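Local atomic coordinates of alpha-1,4-endofucoidanase (Mariniflexile fucanivorans, PDB entry 6DLH), a protein that hydrolyses internal alpha-1,4-linkages of fucoidan as an endo-acting, retaining glycoside hydrolase of family GH107. Residues 196-201 / 248-253; 183-186 / 191-194; 154-159 / 225-230; 84-89 / 93-98. All blocks are in the same frame, centred on the assembly; numbering follows the deposited sequence.

Interaction 1: 196-201 / 248-253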
loop_
_atom_site.group_PDB
_atom_site.type_symbol
_atom_site.label_atom_id
_atom_site.label_comp_id
_atom_site.label_asym_id
_atom_site.label_seq_id
_atom_site.Cartn_x
_atom_site.Cartn_y
_atom_site.Cartn_z
ATOM N N GLY A 196 -20.458 -7.198 -23.354
ATOM C CA GLY A 196 -20.396 -6.887 -21.935
ATOM C C GLY A 196 -20.074 -5.416 -21.676
ATOM O O GLY A 196 -20.550 -4.536 -22.392
ATOM N N ARG A 197 -19.223 -5.172 -20.670
ATOM C CA ARG A 197 -18.940 -3.835 -20.170
ATOM C C ARG A 197 -17.701 -3.252 -20.848
ATOM O O ARG A 197 -16.970 -2.476 -20.236
ATOM C CB ARG A 197 -18.765 -3.888 -18.651
ATOM C CG ARG A 197 -20.012 -4.342 -17.910
ATOM C CD ARG A 197 -19.730 -4.663 -16.457
ATOM N NE ARG A 197 -18.926 -5.868 -16.339
ATOM C CZ ARG A 197 -18.882 -6.647 -15.267
ATOM N NH1 ARG A 197 -19.539 -6.311 -14.168
ATOM N NH2 ARG A 197 -18.185 -7.768 -15.306
ATOM N N ARG A 198 -17.508 -3.593 -22.127
ATOM C CA ARG A 198 -16.328 -3.228 -22.897
ATOM C C ARG A 198 -16.059 -1.723 -22.853
ATOM O O ARG A 198 -14.903 -1.312 -22.734
ATOM C CB ARG A 198 -16.462 -3.731 -24.340
ATOM C CG ARG A 198 -15.312 -3.358 -25.270
ATOM C CD ARG A 198 -15.534 -3.933 -26.661
ATOM N NE ARG A 198 -14.456 -3.668 -27.606
ATOM C CZ ARG A 198 -13.455 -4.502 -27.868
ATOM N NH1 ARG A 198 -13.435 -5.705 -27.314
ATOM N NH2 ARG A 198 -12.475 -4.128 -28.678
ATOM N N LYS A 199 -17.114 -0.903 -22.987
ATOM C CA LYS A 199 -16.915 0.530 -23.171
ATOM C C LYS A 199 -16.309 1.135 -21.904
ATOM O O LYS A 199 -15.425 1.987 -21.987
ATOM C CB LYS A 199 -18.188 1.238 -23.654
ATOM C CG LYS A 199 -19.365 1.233 -22.688
ATOM C CD LYS A 199 -20.621 1.874 -23.242
ATOM C CE LYS A 199 -21.791 1.763 -22.284
ATOM N NZ LYS A 199 -23.052 2.271 -22.874
ATOM N N TYR A 200 -16.774 0.647 -20.746
ATOM C CA TYR A 200 -16.296 1.078 -19.442
ATOM C C TYR A 200 -14.816 0.735 -19.264
ATOM O O TYR A 200 -14.086 1.477 -18.610
ATOM C CB TYR A 200 -17.158 0.480 -18.326
ATOM C CG TYR A 200 -18.648 0.683 -18.473
ATOM C CD1 TYR A 200 -19.193 1.952 -18.602
ATOM C CD2 TYR A 200 -19.519 -0.396 -18.459
ATOM C CE1 TYR A 200 -20.561 2.144 -18.728
ATOM C CE2 TYR A 200 -20.888 -0.223 -18.587
ATOM C CZ TYR A 200 -21.413 1.052 -18.718
ATOM O OH TYR A 200 -22.762 1.230 -18.840
ATOM N N MET A 201 -14.378 -0.390 -19.849
ATOM C CA MET A 201 -12.992 -0.824 -19.738
ATOM C C MET A 201 -12.075 0.200 -20.400
ATOM O O MET A 201 -11.015 0.517 -19.861
ATOM C CB MET A 201 -12.762 -2.204 -20.366
ATOM C CG MET A 201 -13.408 -3.344 -19.591
ATOM S SD MET A 201 -12.540 -3.759 -18.055
ATOM C CE MET A 201 -10.926 -4.184 -18.712
ATOM N N GLN A 248 -7.107 -7.393 -30.070
ATOM C CA GLN A 248 -6.537 -7.087 -28.764
ATOM C C GLN A 248 -6.540 -5.577 -28.526
ATOM O O GLN A 248 -5.482 -4.980 -28.324
ATOM C CB GLN A 248 -5.106 -7.621 -28.683
ATOM C CG GLN A 248 -4.961 -9.083 -29.083
ATOM C CD GLN A 248 -3.533 -9.560 -28.998
ATOM O OE1 GLN A 248 -2.605 -8.787 -28.770
ATOM N NE2 GLN A 248 -3.346 -10.857 -29.183
ATOM N N ARG A 249 -7.731 -4.964 -28.541
ATOM C CA ARG A 249 -7.822 -3.511 -28.493
ATOM C C ARG A 249 -7.744 -3.037 -27.046
ATOM O O ARG A 249 -7.084 -2.039 -26.759
ATOM C CB ARG A 249 -9.082 -2.994 -29.198
ATOM C CG ARG A 249 -8.997 -2.986 -30.720
ATOM C CD ARG A 249 -7.965 -2.017 -31.264
ATOM N NE ARG A 249 -7.906 -2.011 -32.720
ATOM C CZ ARG A 249 -6.954 -1.422 -33.439
ATOM N NH1 ARG A 249 -6.986 -1.482 -34.760
ATOM N NH2 ARG A 249 -5.970 -0.775 -32.838
ATOM N N ILE A 250 -8.426 -3.767 -26.152
ATOM C CA ILE A 250 -8.373 -3.503 -24.723
ATOM C C ILE A 250 -6.941 -3.700 -24.225
ATOM O O ILE A 250 -6.437 -2.875 -23.467
ATOM C CB ILE A 250 -9.391 -4.368 -23.955
ATOM C CG1 ILE A 250 -10.776 -4.320 -24.610
ATOM C CG2 ILE A 250 -9.432 -3.958 -22.490
ATOM C CD1 ILE A 250 -11.832 -5.158 -23.922
ATOM N N TYR A 251 -6.287 -4.780 -24.677
ATOM C CA TYR A 251 -4.899 -5.034 -24.329
ATOM C C TYR A 251 -4.050 -3.824 -24.704
ATOM O O TYR A 251 -3.172 -3.422 -23.941
ATOM C CB TYR A 251 -4.403 -6.349 -24.939
ATOM C CG TYR A 251 -5.032 -7.577 -24.329
ATOM C CD1 TYR A 251 -4.549 -8.129 -23.146
ATOM C CD2 TYR A 251 -6.131 -8.178 -24.919
ATOM C CE1 TYR A 251 -5.137 -9.249 -22.579
ATOM C CE2 TYR A 251 -6.732 -9.295 -24.361
ATOM C CZ TYR A 251 -6.231 -9.836 -23.191
ATOM O OH TYR A 251 -6.838 -10.932 -22.645
ATOM N N GLN A 252 -4.361 -3.241 -25.869
ATOM C CA GLN A 252 -3.664 -2.082 -26.406
ATOM C C GLN A 252 -3.941 -0.852 -25.546
ATOM O O GLN A 252 -3.023 -0.102 -25.218
ATOM C CB GLN A 252 -4.107 -1.810 -27.844
ATOM C CG GLN A 252 -3.241 -0.776 -28.552
ATOM C CD GLN A 252 -3.613 -0.592 -30.003
ATOM O OE1 GLN A 252 -4.775 -0.741 -30.383
ATOM N NE2 GLN A 252 -2.623 -0.259 -30.819
ATOM N N ALA A 253 -5.215 -0.659 -25.188
ATOM C CA ALA A 253 -5.629 0.516 -24.440
ATOM C C ALA A 253 -4.819 0.606 -23.148
ATOM O O ALA A 253 -4.288 1.666 -22.815
ATOM C CB ALA A 253 -7.117 0.472 -24.178
HETATM O O HOH W 1 -10.097 -5.934 -29.524
#
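Arg198 spreads one face of its guanidinium group over Ile250, with NH1 3.8 Å from Ile250 CD1. The chain stays extended from CG to NE, and CG lies opposite the backbone N (chi1 177°), which carries the charged end across to helix 249-259. There Arg198 NH2 comes obliquely onto the CB of Arg249, at 3.6 Å. One turn on, Met201, its chain bent at chi2 and chi3, brings CE to 4.1 Å from Ile250 CG2, the two side chains meeting at about a right angle. Met201 and Ile250 both also touch Met232 of helix 228-233.

No direct hydrogen bond joins the segments. One water does so instead, lying in the guanidinium plane at its edge: it accepts from Arg198 NH2 at 3.1 Å and from Arg249 N, in the first turn of the helix, at 2.7 Å. The Arg249 guanidinium is drawn off elsewhere, with NH2 bonded at 2.7 Å to Gln252 OE1 on a lone pair.

The buried Arg198 also forms a salt bridge to Asp238, whose other carboxylate oxygen takes the N-H of Ile250, and NH1 bonds Cys236 O while NE bonds Tyr191 O. The contact therefore joins the starts of two barrel helices through apolar contact over a guanidinium face, while the Asp238 carboxylate and the N-H bonds round the rim probably make burying the arginine's charge tolerable.

Interaction 2: 183-186 / 191-194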
loop_
_atom_site.group_PDB
_atom_site.type_symbol
_atom_site.label_atom_id
_atom_site.label_comp_id
_atom_site.label_asym_id
_atom_site.label_seq_id
_atom_site.Cartn_x
_atom_site.Cartn_y
_atom_site.Cartn_z
ATOM N N GLN A 183 -17.592 10.793 -23.444
ATOM C CA GLN A 183 -18.447 10.219 -24.471
ATOM C C GLN A 183 -17.826 10.561 -25.819
ATOM O O GLN A 183 -17.814 9.747 -26.739
ATOM C CB GLN A 183 -19.883 10.721 -24.343
ATOM C CG GLN A 183 -20.912 9.614 -24.520
ATOM C CD GLN A 183 -21.340 9.009 -23.205
ATOM O OE1 GLN A 183 -21.635 9.709 -22.239
ATOM N NE2 GLN A 183 -21.394 7.687 -23.164
ATOM N N ALA A 184 -17.275 11.775 -25.889
ATOM C CA ALA A 184 -16.356 12.151 -26.947
ATOM C C ALA A 184 -15.237 11.114 -27.039
ATOM O O ALA A 184 -14.613 10.981 -28.090
ATOM C CB ALA A 184 -15.817 13.536 -26.685
ATOM N N PHE A 185 -14.996 10.379 -25.940
ATOM C CA PHE A 185 -14.019 9.300 -25.969
ATOM C C PHE A 185 -14.670 7.971 -26.352
ATOM O O PHE A 185 -14.205 7.311 -27.277
ATOM C CB PHE A 185 -13.191 9.193 -24.684
ATOM C CG PHE A 185 -12.128 8.126 -24.794
ATOM C CD1 PHE A 185 -10.983 8.341 -25.552
ATOM C CD2 PHE A 185 -12.306 6.882 -24.205
ATOM C CE1 PHE A 185 -10.022 7.346 -25.683
ATOM C CE2 PHE A 185 -11.347 5.889 -24.339
ATOM C CZ PHE A 185 -10.205 6.122 -25.074
ATOM N N ILE A 186 -15.735 7.582 -25.636
ATOM C CA ILE A 186 -16.426 6.332 -25.918
ATOM C C ILE A 186 -16.790 6.263 -27.402
ATOM O O ILE A 186 -16.797 5.177 -27.978
ATOM C CB ILE A 186 -17.655 6.124 -25.005
ATOM C CG1 ILE A 186 -17.264 5.993 -23.530
ATOM C CG2 ILE A 186 -18.492 4.934 -25.464
ATOM C CD1 ILE A 186 -18.363 5.436 -22.643
ATOM N N TYR A 191 -14.122 0.678 -32.272
ATOM C CA TYR A 191 -13.786 -0.560 -31.584
ATOM C C TYR A 191 -13.930 -0.412 -30.070
ATOM O O TYR A 191 -13.581 -1.326 -29.326
ATOM C CB TYR A 191 -12.376 -1.027 -31.963
ATOM C CG TYR A 191 -11.268 -0.025 -31.745
ATOM C CD1 TYR A 191 -10.967 0.460 -30.479
ATOM C CD2 TYR A 191 -10.492 0.416 -32.806
ATOM C CE1 TYR A 191 -9.941 1.372 -30.276
ATOM C CE2 TYR A 191 -9.462 1.326 -32.620
ATOM C CZ TYR A 191 -9.184 1.806 -31.352
ATOM O OH TYR A 191 -8.169 2.703 -31.169
ATOM N N HIS A 192 -14.449 0.739 -29.627
ATOM C CA HIS A 192 -14.634 1.013 -28.211
ATOM C C HIS A 192 -15.841 0.248 -27.677
ATOM O O HIS A 192 -15.931 0.002 -26.477
ATOM C CB HIS A 192 -14.800 2.518 -27.962
ATOM C CG HIS A 192 -13.524 3.279 -27.836
ATOM N ND1 HIS A 192 -12.360 2.901 -28.481
ATOM C CD2 HIS A 192 -13.233 4.417 -27.169
ATOM C CE1 HIS A 192 -11.402 3.764 -28.204
ATOM N NE2 HIS A 192 -11.915 4.707 -27.405
ATOM N N GLU A 193 -16.769 -0.109 -28.574
ATOM C CA GLU A 193 -18.007 -0.746 -28.154
ATOM C C GLU A 193 -18.036 -2.201 -28.622
ATOM O O GLU A 193 -17.304 -2.585 -29.533
ATOM C CB GLU A 193 -19.219 0.079 -28.589
ATOM C CG GLU A 193 -20.378 -0.023 -27.611
ATOM C CD GLU A 193 -21.189 1.247 -27.403
ATOM O OE1 GLU A 193 -20.738 2.324 -27.857
ATOM O OE2 GLU A 193 -22.269 1.157 -26.773
ATOM N N GLY A 194 -18.884 -2.999 -27.962
ATOM C CA GLY A 194 -18.932 -4.439 -28.147
ATOM C C GLY A 194 -19.594 -5.121 -26.953
ATOM O O GLY A 194 -20.493 -4.551 -26.334
#
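Two first torsions bring Phe185 and His192 together: in Phe185 CG stands opposite the backbone N (chi1 -176°), while in His192 CG is swung beside its own N and away from the carbonyl carbon (chi1 -85°). The contact closes a tight turn within the connection between helix 181-184 and helix 198-216, on the periphery of the GH107 catalytic domain, whose parallel sheet and flanking helices resemble the barrel of GH29 fucosidases. The imidazole points its NE2 at one face of the phenyl ring, 3.2 Å above the plane but displaced toward the rim, so that the nearest ring atom, CZ of Phe185, is 3.2 Å from NE2. With centroids 4.6 Å apart and planes inclined at 53°, the pair is neither a parallel stack nor an edge-to-face one. From the other ring's standpoint, Phe185 CE1 lies in the imidazole plane, at its edge.

Backbone carbonyls pack against the histidine, but no hydrogen bond crosses between 183-186 and 191-194. Phe185 O sits 3.1 Å from His192 CD2, and that carbonyl is already bonded to the hydroxyl of Ser188; its approach to His192 NE2 has too poor an angle to count as a bond. The imidazole does stack, on Phe202 of helix 198-216, a residue that Phe185 touches too, which builds a small aromatic cluster between the connection and that helix. At the exposed margin Glu193, its chain bent at chi2, crosses Ile186 obliquely, with OE1 4.2 Å from CG2. Nearer the backbone, Ile186 O lies 3.3 Å from His192 CB.

Interaction 3: 154-159 / 225-230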
loop_
_atom_site.group_PDB
_atom_site.type_symbol
_atom_site.label_atom_id
_atom_site.label_comp_id
_atom_site.label_asym_id
_atom_site.label_seq_id
_atom_site.Cartn_x
_atom_site.Cartn_y
_atom_site.Cartn_z
ATOM N N LEU A 154 -15.275 -1.814 -12.204
ATOM C CA LEU A 154 -16.441 -2.652 -12.454
ATOM C C LEU A 154 -16.603 -3.669 -11.328
ATOM O O LEU A 154 -15.661 -3.933 -10.581
ATOM C CB LEU A 154 -16.296 -3.359 -13.806
ATOM C CG LEU A 154 -16.548 -2.510 -15.053
ATOM C CD1 LEU A 154 -17.587 -1.425 -14.799
ATOM C CD2 LEU A 154 -15.261 -1.902 -15.581
ATOM N N ALA A 155 -17.810 -4.232 -11.219
ATOM C CA ALA A 155 -18.099 -5.263 -10.238
ATOM C C ALA A 155 -17.907 -6.642 -10.866
ATOM O O ALA A 155 -18.514 -6.955 -11.888
ATOM C CB ALA A 155 -19.499 -5.091 -9.701
ATOM N N ARG A 156 -17.060 -7.457 -10.232
ATOM C CA ARG A 156 -16.722 -8.779 -10.734
ATOM C C ARG A 156 -17.953 -9.674 -10.643
ATOM O O ARG A 156 -18.258 -10.408 -11.579
ATOM C CB ARG A 156 -15.546 -9.355 -9.938
ATOM C CG ARG A 156 -14.843 -10.537 -10.593
ATOM C CD ARG A 156 -13.954 -11.217 -9.572
ATOM N NE ARG A 156 -13.421 -12.491 -10.025
ATOM C CZ ARG A 156 -12.233 -12.654 -10.597
ATOM N NH1 ARG A 156 -11.441 -11.614 -10.796
ATOM N NH2 ARG A 156 -11.847 -13.860 -10.970
ATOM N N ILE A 157 -18.641 -9.601 -9.500
ATOM C CA ILE A 157 -19.893 -10.298 -9.262
ATOM C C ILE A 157 -20.992 -9.240 -9.150
ATOM O O ILE A 157 -21.261 -8.746 -8.054
ATOM C CB ILE A 157 -19.795 -11.158 -7.981
ATOM C CG1 ILE A 157 -18.455 -11.893 -7.848
ATOM C CG2 ILE A 157 -20.986 -12.096 -7.846
ATOM C CD1 ILE A 157 -18.207 -12.967 -8.893
ATOM N N PRO A 158 -21.643 -8.839 -10.271
ATOM C CA PRO A 158 -22.655 -7.775 -10.251
ATOM C C PRO A 158 -23.893 -8.028 -9.388
ATOM O O PRO A 158 -24.575 -7.082 -9.001
ATOM C CB PRO A 158 -23.054 -7.621 -11.730
ATOM C CG PRO A 158 -21.889 -8.206 -12.496
ATOM C CD PRO A 158 -21.413 -9.355 -11.630
ATOM N N GLU A 159 -24.174 -9.303 -9.093
ATOM C CA GLU A 159 -25.317 -9.681 -8.273
ATOM C C GLU A 159 -24.877 -9.866 -6.821
ATOM O O GLU A 159 -25.585 -10.483 -6.024
ATOM C CB GLU A 159 -26.005 -10.926 -8.840
ATOM N N PHE A 225 -1.317 -7.019 -14.986
ATOM C CA PHE A 225 -2.770 -6.925 -14.987
ATOM C C PHE A 225 -3.384 -8.305 -14.787
ATOM O O PHE A 225 -3.296 -9.163 -15.660
ATOM C CB PHE A 225 -3.270 -6.288 -16.290
ATOM C CG PHE A 225 -2.848 -4.851 -16.474
ATOM C CD1 PHE A 225 -3.542 -3.823 -15.848
ATOM C CD2 PHE A 225 -1.753 -4.527 -17.262
ATOM C CE1 PHE A 225 -3.146 -2.500 -16.003
ATOM C CE2 PHE A 225 -1.353 -3.206 -17.411
ATOM C CZ PHE A 225 -2.052 -2.197 -16.783
ATOM N N ASP A 226 -4.040 -8.482 -13.639
ATOM C CA ASP A 226 -4.642 -9.741 -13.244
ATOM C C ASP A 226 -6.039 -9.848 -13.852
ATOM O O ASP A 226 -6.618 -8.837 -14.248
ATOM C CB ASP A 226 -4.711 -9.815 -11.717
ATOM C CG ASP A 226 -4.836 -11.215 -11.141
ATOM O OD1 ASP A 226 -4.772 -12.186 -11.924
ATOM O OD2 ASP A 226 -4.984 -11.318 -9.902
ATOM N N SER A 227 -6.565 -11.080 -13.920
ATOM C CA SER A 227 -7.940 -11.348 -14.319
ATOM C C SER A 227 -8.226 -10.814 -15.720
ATOM O O SER A 227 -9.372 -10.507 -16.036
ATOM C CB SER A 227 -8.913 -10.786 -13.314
ATOM O OG SER A 227 -8.781 -11.446 -12.068
ATOM N N ALA A 228 -7.176 -10.737 -16.548
ATOM C CA ALA A 228 -7.210 -10.106 -17.858
ATOM C C ALA A 228 -8.050 -10.916 -18.848
ATOM O O ALA A 228 -8.852 -10.344 -19.574
ATOM C CB ALA A 228 -5.801 -9.879 -18.353
ATOM N N ASP A 229 -7.885 -12.242 -18.874
ATOM C CA ASP A 229 -8.674 -13.050 -19.792
ATOM C C ASP A 229 -10.123 -13.137 -19.315
ATOM O O ASP A 229 -11.028 -13.270 -20.136
ATOM C CB ASP A 229 -8.046 -14.415 -20.096
ATOM C CG ASP A 229 -7.871 -15.315 -18.886
ATOM O OD1 ASP A 229 -8.144 -14.858 -17.760
ATOM O OD2 ASP A 229 -7.456 -16.475 -19.081
ATOM N N ASN A 230 -10.337 -13.060 -17.993
ATOM C CA ASN A 230 -11.678 -13.125 -17.429
ATOM C C ASN A 230 -12.560 -12.021 -18.017
ATOM O O ASN A 230 -13.721 -12.267 -18.339
ATOM C CB ASN A 230 -11.688 -13.012 -15.901
ATOM C CG ASN A 230 -10.904 -14.095 -15.188
ATOM O OD1 ASN A 230 -9.678 -14.138 -15.254
ATOM N ND2 ASN A 230 -11.603 -14.953 -14.466
HETATM O O HOH W 2 -9.204 -13.969 -11.125
#
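The direct hydrogen bond from Arg156 NH1 to Ser227 OG carries this contact: it is 3.0 Å long, nearly straight at 164°, and in the guanidinium plane. Arg156 reaches it from a loop by an extended chain, CG lying opposite its backbone N (chi1 -164°) and the run to NE unbent. The serine hydroxyl also bonds Asn149 ND2 at the end of the neighbouring strand, so several partners fix its position.

Water makes a second bridge. It accepts from Arg156 NH2 at 2.6 Å and hydrogen-bonds Ser227 OG at 2.7 Å, closing a small ring in which the two terminal nitrogens of the arginine serve one hydroxyl, one directly and the other through solvent.

Packing adds less: the guanidinium passes obliquely by the Asn230 side chain.

The Asp226 carboxylate is held by Tyr147 OH at OD2 and by Asn270 ND2 and, weakly, Ser227 N at OD1.

Ser227 precedes helix 228-233 at the N-cap position, but its side chain makes no capping bond, and its positive phi (59°) turns the chain abruptly from strand 222-226 into the helix. Such a strand-turn-helix junction at the C-terminal end of a parallel strand, overhung by the loop of the preceding strand, is characteristic of beta/alpha barrels, where this end of the barrel holds the active site.

Interaction 4: 84-89 / 93-98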
loop_
_atom_site.group_PDB
_atom_site.type_symbol
_atom_site.label_atom_id
_atom_site.label_comp_id
_atom_site.label_asym_id
_atom_site.label_seq_id
_atom_site.Cartn_x
_atom_site.Cartn_y
_atom_site.Cartn_z
ATOM N N PRO A 84 0.334 -2.745 -4.898
ATOM C CA PRO A 84 -0.981 -2.571 -5.512
ATOM C C PRO A 84 -1.051 -1.163 -6.090
ATOM O O PRO A 84 -0.414 -0.252 -5.556
ATOM C CB PRO A 84 -1.929 -2.664 -4.311
ATOM C CG PRO A 84 -1.086 -2.206 -3.138
ATOM C CD PRO A 84 0.298 -2.740 -3.429
ATOM N N LEU A 85 -1.760 -1.021 -7.222
ATOM C CA LEU A 85 -2.524 0.191 -7.484
ATOM C C LEU A 85 -3.969 -0.090 -7.084
ATOM O O LEU A 85 -4.590 0.734 -6.420
ATOM C CB LEU A 85 -2.421 0.628 -8.949
ATOM C CG LEU A 85 -3.438 1.684 -9.400
ATOM C CD1 LEU A 85 -3.426 2.915 -8.493
ATOM C CD2 LEU A 85 -3.197 2.105 -10.846
ATOM N N THR A 86 -4.473 -1.273 -7.478
ATOM C CA THR A 86 -5.741 -1.791 -6.980
ATOM C C THR A 86 -5.485 -3.089 -6.228
ATOM O O THR A 86 -4.413 -3.674 -6.356
ATOM C CB THR A 86 -6.757 -2.050 -8.105
ATOM O OG1 THR A 86 -6.677 -3.414 -8.526
ATOM C CG2 THR A 86 -6.600 -1.114 -9.286
ATOM N N SER A 87 -6.486 -3.524 -5.457
ATOM C CA SER A 87 -6.470 -4.819 -4.804
ATOM C C SER A 87 -7.113 -5.863 -5.719
ATOM O O SER A 87 -7.694 -5.514 -6.742
ATOM C CB SER A 87 -7.124 -4.735 -3.457
ATOM O OG SER A 87 -6.437 -3.802 -2.626
ATOM N N PRO A 88 -6.939 -7.181 -5.463
ATOM C CA PRO A 88 -7.553 -8.207 -6.314
ATOM C C PRO A 88 -9.064 -8.414 -6.166
ATOM O O PRO A 88 -9.682 -7.902 -5.242
ATOM C CB PRO A 88 -6.830 -9.503 -5.905
ATOM C CG PRO A 88 -6.295 -9.240 -4.514
ATOM C CD PRO A 88 -6.060 -7.745 -4.429
ATOM N N ASN A 89 -9.652 -9.173 -7.102
ATOM C CA ASN A 89 -10.938 -9.823 -6.887
ATOM C C ASN A 89 -12.027 -8.766 -6.677
ATOM O O ASN A 89 -12.074 -7.772 -7.399
ATOM C CB ASN A 89 -10.832 -10.845 -5.749
ATOM C CG ASN A 89 -11.735 -12.048 -5.904
ATOM O OD1 ASN A 89 -11.901 -12.574 -7.003
ATOM N ND2 ASN A 89 -12.301 -12.508 -4.800
ATOM N N PRO A 93 -12.083 -2.402 -7.266
ATOM C CA PRO A 93 -12.336 -0.957 -7.237
ATOM C C PRO A 93 -11.444 -0.135 -6.303
ATOM O O PRO A 93 -11.167 1.030 -6.581
ATOM C CB PRO A 93 -13.803 -0.842 -6.778
ATOM C CG PRO A 93 -14.392 -2.204 -7.075
ATOM C CD PRO A 93 -13.254 -3.167 -6.810
ATOM N N THR A 94 -11.000 -0.746 -5.198
ATOM C CA THR A 94 -10.251 -0.030 -4.176
ATOM C C THR A 94 -8.838 0.275 -4.672
ATOM O O THR A 94 -8.060 -0.643 -4.931
ATOM C CB THR A 94 -10.271 -0.798 -2.851
ATOM O OG1 THR A 94 -9.465 -1.970 -3.003
ATOM C CG2 THR A 94 -11.673 -1.160 -2.413
ATOM N N HIS A 95 -8.532 1.574 -4.798
ATOM C CA HIS A 95 -7.236 2.073 -5.233
ATOM C C HIS A 95 -6.467 2.614 -4.029
ATOM O O HIS A 95 -7.073 2.966 -3.018
ATOM C CB HIS A 95 -7.406 3.184 -6.282
ATOM C CG HIS A 95 -7.903 2.706 -7.604
ATOM N ND1 HIS A 95 -9.124 2.067 -7.748
ATOM C CD2 HIS A 95 -7.366 2.791 -8.840
ATOM C CE1 HIS A 95 -9.302 1.757 -9.014
ATOM N NE2 HIS A 95 -8.239 2.195 -9.707
ATOM N N VAL A 96 -5.136 2.702 -4.169
ATOM C CA VAL A 96 -4.267 3.167 -3.098
ATOM C C VAL A 96 -3.623 4.499 -3.481
ATOM O O VAL A 96 -2.762 4.992 -2.762
ATOM C CB VAL A 96 -3.202 2.117 -2.721
ATOM C CG1 VAL A 96 -3.825 0.816 -2.260
ATOM C CG2 VAL A 96 -2.201 1.871 -3.840
ATOM N N ALA A 97 -4.029 5.063 -4.628
ATOM C CA ALA A 97 -3.505 6.335 -5.101
ATOM C C ALA A 97 -4.667 7.258 -5.457
ATOM O O ALA A 97 -5.692 6.788 -5.947
ATOM C CB ALA A 97 -2.588 6.120 -6.278
ATOM N N PRO A 98 -4.562 8.587 -5.219
ATOM C CA PRO A 98 -5.713 9.480 -5.355
ATOM C C PRO A 98 -6.001 9.856 -6.808
ATOM O O PRO A 98 -5.079 10.066 -7.600
ATOM C CB PRO A 98 -5.271 10.709 -4.545
ATOM C CG PRO A 98 -3.768 10.754 -4.737
ATOM C CD PRO A 98 -3.338 9.302 -4.821
HETATM O O HOH W 3 -9.199 -3.044 -0.641
HETATM O O HOH W 4 -6.389 -1.093 -2.930
#
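Thr94 O is gripped from several directions: a water donates to it at 2.6 Å, Ser87 N reaches it in a weak bond of 3.3 Å, and the CA-H of Thr86 points at it as well. Leu85 O is used similarly, accepting the N-H of Val96 at 3.0 Å (angle 141°) and the CA-H of His95. These two N-H bonds flank Thr86 and His95, whose CA atoms lie only 4.5 Å apart. The bonding pattern is that of a single antiparallel bridge with a non-hydrogen-bonded pair at its centre, closing a tight loop just after strand 80-84.

On that pair the side chains run side by side. Thr86 sets CG2 over one face of the imidazole as a CH-pi contact, 3.9 Å from the ring centroid and 19° off the normal. The ring's rotation is fixed at its rim: His95 ND1 donates to Pro93 O at 2.6 Å, with the oxygen in the ring plane, and NE2 bonds Tyr204 OH.

On the Ser87-Thr94 side the polar groups are linked through solvent. The water at Thr94 O also bonds Ser87 OG at 2.7 Å; a second donates to Thr94 OG1, which additionally bonds Phe91 O. Toward the other end the loop turns apolar, Leu85 CD1 meeting Ala97 CB at 4.0 Å and Pro84 crossing Val96; Trp133 packs on both Pro84 and Val96.

With few backbone bonds, this buried hairpin-like loop probably relies on bound water and a doubly held imidazole to accommodate its polar groups, with C-H contacts as weak supplements.

Overall arrangement
From the N terminus, interaction 4 comes first, closing a turn in the loop between strand 80-84 and helix 100-104. Interaction 3 then opens in the loop after strand 143-149 and closes only at the end of strand 222-226; interaction 2, which seals a turn before helix 198-216, falls wholly within that span. Interaction 1 opens inside it too but closes beyond it, on helix 249-259, so interactions 1 and 3 cross. Direct touches connect neighbours: Arg249 NE against Tyr191 CD2 between 1 and 2, Arg197 NH1 to Ala155 O between 1 and 3, and Arg156 against Asn89 between 3 and 4. Interactions 1 and 3 tie successive strand-helix units; 2 and 4 close local turns.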